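Local coordinates for phenolic acid decarboxylase (Sedimentibacter hydroxybenzoicus, PDB 7AE5), which catalyses the reversible, non-oxidative decarboxylation of 4-hydroxybenzoate and 3,4-dihydroxybenzoate with prenylated FMN and manganese as cofactors, at residues I351-S356 / F370-T375; I384-D389 / E398-A403. All coordinates share one frame; numbering follows the deposited sequence.

Interaction 1: I351-S356 / F370-T375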
loop_
_atom_site.group_PDB
_atom_site.type_symbol
_atom_site.label_atom_id
_atom_site.label_comp_id
_atom_site.label_asym_id
_atom_site.label_seq_id
_atom_site.Cartn_x
_atom_site.Cartn_y
_atom_site.Cartn_z
ATOM N N ILE C 351 -13.454 -20.810 -2.932
ATOM C CA ILE C 351 -12.358 -19.848 -2.917
ATOM C C ILE C 351 -12.862 -18.476 -3.350
ATOM O O ILE C 351 -12.386 -17.447 -2.859
ATOM C CB ILE C 351 -11.189 -20.342 -3.789
ATOM C CG1 ILE C 351 -10.575 -21.601 -3.174
ATOM C CG2 ILE C 351 -10.118 -19.270 -3.922
ATOM C CD1 ILE C 351 -9.585 -22.307 -4.072
ATOM N N GLY C 352 -13.842 -18.436 -4.247
ATOM C CA GLY C 352 -14.542 -17.209 -4.596
ATOM C C GLY C 352 -15.936 -17.217 -3.989
ATOM O O GLY C 352 -16.683 -18.185 -4.140
ATOM N N VAL C 353 -16.269 -16.129 -3.292
ATOM C CA VAL C 353 -17.520 -16.032 -2.544
ATOM C C VAL C 353 -18.160 -14.680 -2.824
ATOM O O VAL C 353 -17.482 -13.648 -2.794
ATOM C CB VAL C 353 -17.301 -16.214 -1.028
ATOM C CG1 VAL C 353 -18.624 -16.134 -0.282
ATOM C CG2 VAL C 353 -16.611 -17.537 -0.739
ATOM N N ILE C 354 -19.463 -14.685 -3.092
ATOM C CA ILE C 354 -20.250 -13.468 -3.246
ATOM C C ILE C 354 -21.390 -13.521 -2.242
ATOM O O ILE C 354 -22.210 -14.447 -2.274
ATOM C CB ILE C 354 -20.785 -13.302 -4.677
ATOM C CG1 ILE C 354 -19.685 -13.607 -5.694
ATOM C CG2 ILE C 354 -21.335 -11.898 -4.881
ATOM C CD1 ILE C 354 -20.155 -13.564 -7.118
ATOM N N ILE C 355 -21.442 -12.533 -1.351
ATOM C CA ILE C 355 -22.469 -12.444 -0.319
ATOM C C ILE C 355 -23.359 -11.249 -0.622
ATOM O O ILE C 355 -22.864 -10.131 -0.809
ATOM C CB ILE C 355 -21.858 -12.308 1.086
ATOM C CG1 ILE C 355 -20.860 -13.430 1.359
ATOM C CG2 ILE C 355 -22.952 -12.290 2.146
ATOM C CD1 ILE C 355 -19.834 -13.073 2.415
ATOM N N SER C 356 -24.665 -11.481 -0.665
ATOM C CA SER C 356 -25.641 -10.401 -0.685
ATOM C C SER C 356 -26.167 -10.186 0.724
ATOM O O SER C 356 -26.479 -11.145 1.436
ATOM C CB SER C 356 -26.797 -10.701 -1.642
ATOM O OG SER C 356 -27.625 -11.740 -1.151
ATOM N N PHE C 370 -15.617 -10.326 7.127
ATOM C CA PHE C 370 -14.820 -10.792 8.259
ATOM C C PHE C 370 -15.421 -12.050 8.874
ATOM O O PHE C 370 -14.691 -12.962 9.278
ATOM C CB PHE C 370 -14.703 -9.699 9.322
ATOM C CG PHE C 370 -13.871 -8.517 8.904
ATOM C CD1 PHE C 370 -12.878 -8.650 7.948
ATOM C CD2 PHE C 370 -14.075 -7.275 9.484
ATOM C CE1 PHE C 370 -12.110 -7.564 7.570
ATOM C CE2 PHE C 370 -13.311 -6.184 9.111
ATOM C CZ PHE C 370 -12.327 -6.329 8.153
ATOM N N ARG C 371 -16.752 -12.113 8.955
ATOM C CA ARG C 371 -17.400 -13.289 9.523
ATOM C C ARG C 371 -17.176 -14.514 8.644
ATOM O O ARG C 371 -16.853 -15.598 9.145
ATOM C CB ARG C 371 -18.894 -13.028 9.721
ATOM C CG ARG C 371 -19.578 -14.070 10.591
ATOM C CD ARG C 371 -18.797 -14.308 11.874
ATOM N NE ARG C 371 -19.660 -14.615 13.009
ATOM C CZ ARG C 371 -19.485 -14.150 14.240
ATOM N NH1 ARG C 371 -18.509 -13.304 14.530
ATOM N NH2 ARG C 371 -20.308 -14.546 15.205
ATOM N N LEU C 372 -17.335 -14.358 7.327
ATOM C CA LEU C 372 -17.075 -15.470 6.418
ATOM C C LEU C 372 -15.631 -15.933 6.525
ATOM O O LEU C 372 -15.354 -17.135 6.614
ATOM C CB LEU C 372 -17.388 -15.069 4.980
ATOM C CG LEU C 372 -17.076 -16.215 4.013
ATOM C CD1 LEU C 372 -18.341 -16.985 3.650
ATOM C CD2 LEU C 372 -16.354 -15.718 2.771
ATOM N N LEU C 373 -14.693 -14.988 6.517
ATOM C CA LEU C 373 -13.284 -15.323 6.664
ATOM C C LEU C 373 -12.948 -15.848 8.052
ATOM O O LEU C 373 -11.773 -16.121 8.319
ATOM C CB LEU C 373 -12.419 -14.104 6.342
ATOM C CG LEU C 373 -12.524 -13.603 4.899
ATOM C CD1 LEU C 373 -11.854 -12.250 4.740
ATOM C CD2 LEU C 373 -11.926 -14.615 3.938
ATOM N N SER C 374 -13.932 -16.001 8.940
ATOM C CA SER C 374 -13.699 -16.620 10.237
ATOM C C SER C 374 -14.521 -17.889 10.449
ATOM O O SER C 374 -14.615 -18.370 11.585
ATOM C CB SER C 374 -13.953 -15.618 11.370
ATOM O OG SER C 374 -15.109 -14.833 11.141
ATOM N N THR C 375 -15.123 -18.443 9.394
ATOM C CA THR C 375 -15.824 -19.715 9.481
ATOM C C THR C 375 -14.858 -20.869 9.241
ATOM O O THR C 375 -13.770 -20.672 8.693
ATOM C CB THR C 375 -16.958 -19.756 8.460
ATOM O OG1 THR C 375 -16.452 -19.391 7.171
ATOM C CG2 THR C 375 -18.058 -18.786 8.859
#
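In the beta-alpha-beta crossover that joins strand 352-357 to its parallel neighbour 384-388, the last turn of helix 364-372 rests on the first strand through Val353, Ile355 and Leu372. The contact is wholly apolar and small, burying 118 Å² in all. Leu372 carries the helix side of it. Val353 and Leu372 meet end-on, with Val353 CG1 3.8 Å from Leu372 CD2 and 4.0 Å from Leu372 CD1, so that one strand methyl faces both ends of the leucine fork. Extension of Leu372 CG opposite its own backbone N (chi1 178°) carries that fork toward the sheet. Ile355, two residues further along the same strand face, meets the base of the leucine instead, its CD1 lying 4.1 Å from Leu372 CB.

Beyond Leu372 the chain leaves the helix in a type I turn closed at Thr375. The carbonyl of Leu372 accepts two bonds there, from Thr375 N and from Thr375 OG1; the hydroxyl bond is short, 2.6 Å from Thr375 OG1 to Leu372 O, and meets a lone pair in the carbonyl plane at 141°. The same hydroxyl caps Gly378 N, tying the helix end to the start of helix 378-381. On its outer side the segment forms a subunit interface, where Phe370 meets Phe370 of the second subunit with nearly parallel rings and Arg371 NH1 bonds to Ser374 OG of that subunit. Such aliphatic packing of a connecting helix on its preceding strand is typical of the crossover unit in alpha/beta folds.

Interaction 2: I384-D389 / E398-A403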
loop_
_atom_site.group_PDB
_atom_site.type_symbol
_atom_site.label_atom_id
_atom_site.label_comp_id
_atom_site.label_asym_id
_atom_site.label_seq_id
_atom_site.Cartn_x
_atom_site.Cartn_y
_atom_site.Cartn_z
ATOM N N ILE C 384 -11.309 -14.621 -2.380
ATOM C CA ILE C 384 -11.927 -13.446 -2.981
ATOM C C ILE C 384 -13.368 -13.376 -2.500
ATOM O O ILE C 384 -14.171 -14.270 -2.797
ATOM C CB ILE C 384 -11.857 -13.484 -4.514
ATOM C CG1 ILE C 384 -10.397 -13.577 -4.964
ATOM C CG2 ILE C 384 -12.524 -12.250 -5.105
ATOM C CD1 ILE C 384 -10.221 -13.756 -6.453
ATOM N N VAL C 385 -13.693 -12.321 -1.760
ATOM C CA VAL C 385 -15.004 -12.157 -1.141
ATOM C C VAL C 385 -15.607 -10.850 -1.635
ATOM O O VAL C 385 -15.070 -9.769 -1.360
ATOM C CB VAL C 385 -14.914 -12.171 0.393
ATOM C CG1 VAL C 385 -16.299 -12.039 1.007
ATOM C CG2 VAL C 385 -14.228 -13.440 0.870
ATOM N N ILE C 386 -16.722 -10.950 -2.353
ATOM C CA ILE C 386 -17.454 -9.798 -2.867
ATOM C C ILE C 386 -18.768 -9.699 -2.110
ATOM O O ILE C 386 -19.504 -10.687 -2.003
ATOM C CB ILE C 386 -17.701 -9.916 -4.381
ATOM C CG1 ILE C 386 -16.386 -10.161 -5.123
ATOM C CG2 ILE C 386 -18.398 -8.669 -4.906
ATOM C CD1 ILE C 386 -16.570 -10.669 -6.533
ATOM N N VAL C 387 -19.065 -8.512 -1.587
ATOM C CA VAL C 387 -20.304 -8.254 -0.863
ATOM C C VAL C 387 -21.146 -7.286 -1.679
ATOM O O VAL C 387 -20.665 -6.220 -2.080
ATOM C CB VAL C 387 -20.037 -7.699 0.546
ATOM C CG1 VAL C 387 -21.332 -7.647 1.337
ATOM C CG2 VAL C 387 -19.005 -8.554 1.265
ATOM N N VAL C 388 -22.402 -7.657 -1.922
ATOM C CA VAL C 388 -23.328 -6.851 -2.702
ATOM C C VAL C 388 -24.569 -6.578 -1.855
ATOM O O VAL C 388 -24.773 -7.174 -0.796
ATOM C CB VAL C 388 -23.710 -7.527 -4.033
ATOM C CG1 VAL C 388 -22.466 -7.783 -4.877
ATOM C CG2 VAL C 388 -24.452 -8.829 -3.766
ATOM N N ASP C 389 -25.404 -5.663 -2.344
ATOM C CA ASP C 389 -26.579 -5.248 -1.594
ATOM C C ASP C 389 -27.656 -6.332 -1.622
ATOM O O ASP C 389 -27.554 -7.342 -2.324
ATOM C CB ASP C 389 -27.139 -3.938 -2.144
ATOM C CG ASP C 389 -26.239 -2.753 -1.861
ATOM O OD1 ASP C 389 -25.880 -2.552 -0.681
ATOM O OD2 ASP C 389 -25.902 -2.019 -2.815
ATOM N N GLU C 398 -23.784 -11.260 -13.983
ATOM C CA GLU C 398 -24.008 -10.008 -14.699
ATOM C C GLU C 398 -24.485 -8.914 -13.751
ATOM O O GLU C 398 -24.131 -7.741 -13.912
ATOM C CB GLU C 398 -25.015 -10.226 -15.831
ATOM C CG GLU C 398 -24.468 -11.042 -16.992
ATOM C CD GLU C 398 -24.523 -12.538 -16.736
ATOM O OE1 GLU C 398 -23.826 -13.289 -17.450
ATOM O OE2 GLU C 398 -25.257 -12.962 -15.817
ATOM N N GLN C 399 -25.291 -9.285 -12.751
ATOM C CA GLN C 399 -25.694 -8.339 -11.716
ATOM C C GLN C 399 -24.532 -7.973 -10.800
ATOM O O GLN C 399 -24.435 -6.826 -10.349
ATOM C CB GLN C 399 -26.843 -8.923 -10.894
ATOM C CG GLN C 399 -28.213 -8.650 -11.474
ATOM C CD GLN C 399 -29.177 -8.063 -10.455
ATOM O OE1 GLN C 399 -29.768 -8.785 -9.651
ATOM N NE2 GLN C 399 -29.345 -6.744 -10.490
ATOM N N VAL C 400 -23.653 -8.933 -10.510
ATOM C CA VAL C 400 -22.495 -8.655 -9.666
ATOM C C VAL C 400 -21.518 -7.734 -10.387
ATOM O O VAL C 400 -20.912 -6.848 -9.770
ATOM C CB VAL C 400 -21.828 -9.974 -9.238
ATOM C CG1 VAL C 400 -20.600 -9.702 -8.377
ATOM C CG2 VAL C 400 -22.823 -10.855 -8.496
ATOM N N MET C 401 -21.347 -7.928 -11.699
ATOM C CA MET C 401 -20.490 -7.039 -12.481
ATOM C C MET C 401 -20.981 -5.600 -12.395
ATOM O O MET C 401 -20.188 -4.671 -12.191
ATOM C CB MET C 401 -20.443 -7.500 -13.939
ATOM C CG MET C 401 -19.395 -8.562 -14.247
ATOM S SD MET C 401 -17.770 -8.220 -13.548
ATOM C CE MET C 401 -17.342 -6.699 -14.395
ATOM N N TRP C 402 -22.292 -5.396 -12.555
ATOM C CA TRP C 402 -22.865 -4.063 -12.413
ATOM C C TRP C 402 -22.529 -3.466 -11.053
ATOM O O TRP C 402 -22.075 -2.320 -10.958
ATOM C CB TRP C 402 -24.381 -4.119 -12.609
ATOM C CG TRP C 402 -25.081 -2.856 -12.192
ATOM C CD1 TRP C 402 -25.089 -1.666 -12.858
ATOM C CD2 TRP C 402 -25.857 -2.657 -11.005
ATOM N NE1 TRP C 402 -25.833 -0.740 -12.165
ATOM C CE2 TRP C 402 -26.312 -1.324 -11.022
ATOM C CE3 TRP C 402 -26.214 -3.477 -9.930
ATOM C CZ2 TRP C 402 -27.105 -0.792 -10.006
ATOM C CZ3 TRP C 402 -27.001 -2.948 -8.923
ATOM C CH2 TRP C 402 -27.439 -1.618 -8.968
ATOM N N ALA C 403 -22.736 -4.241 -9.986
ATOM C CA ALA C 403 -22.451 -3.745 -8.644
ATOM C C ALA C 403 -20.974 -3.419 -8.477
ATOM O O ALA C 403 -20.615 -2.469 -7.770
ATOM C CB ALA C 403 -22.899 -4.768 -7.602
#
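Val400 points one of its methyls at Ile386 and Val388, where helix 397-407 lies across strand 384-388 in the alpha/beta fold of the C-terminal domain. The short axes run almost at right angles (84°) and come within 9.4 Å of each other, so the helix meets only two residues of one strand face. Ile386 and Val388, two positions apart, both direct their side chains toward it. In Val400, CG1 stands opposite the backbone N (chi1 179°) and is the branch that rests over the gap between Ile386 CG2 and Val388 CG1: it lies 4.2 Å from Ile386 CG2 and 4.4 Å from Val388 CG1. Val400 also packs on Ile354 of the adjoining strand 352-357 through both its methyls, and so spans two strands of the sheet.

Three residues on, Ala403 faces the sheet from the next turn of the helix. Its small side chain lets the backbones draw together, with the CA atoms of Val388 and Ala403 only 6.8 Å apart. All four contact residues are buried, and the 134 Å² they cover is purely apolar. The outer side of the helix faces the third subunit, whose Pro280 O accepts a bond from Trp402 NE1 and whose Pro313 O accepts one from Gln399 NE2.

Val388 sends its two methyls to different partners. With chi1 at -59° its CG2 is flanked by both the backbone N and the carbonyl carbon and is directed toward Ser356, while CG1, the methyl facing the helix, comes to 4.1 Å from Ala403 CB.

In the fold
The two interactions follow one another along the chain, their centres about 13 Å apart, and both belong to the five-stranded mixed sheet of the UbiD C-terminal domain. Strands 352-357 and 384-388 are parallel neighbours there, probably joined by hydrogen bonds from Ile355 N to Ile386 O and from Val388 N to Ile355 O. Interaction 1 packs helix 364-372 on one sheet face, which Val385 and Val387 extend; interaction 2 packs helix 397-407 on the opposite face through Ile386 and Val388. The sheet is thus held between helices in three layers, with subunit contacts beyond them: the second subunit meets 370-375, while the third reaches both contacts, at Ile351 and along 398-403.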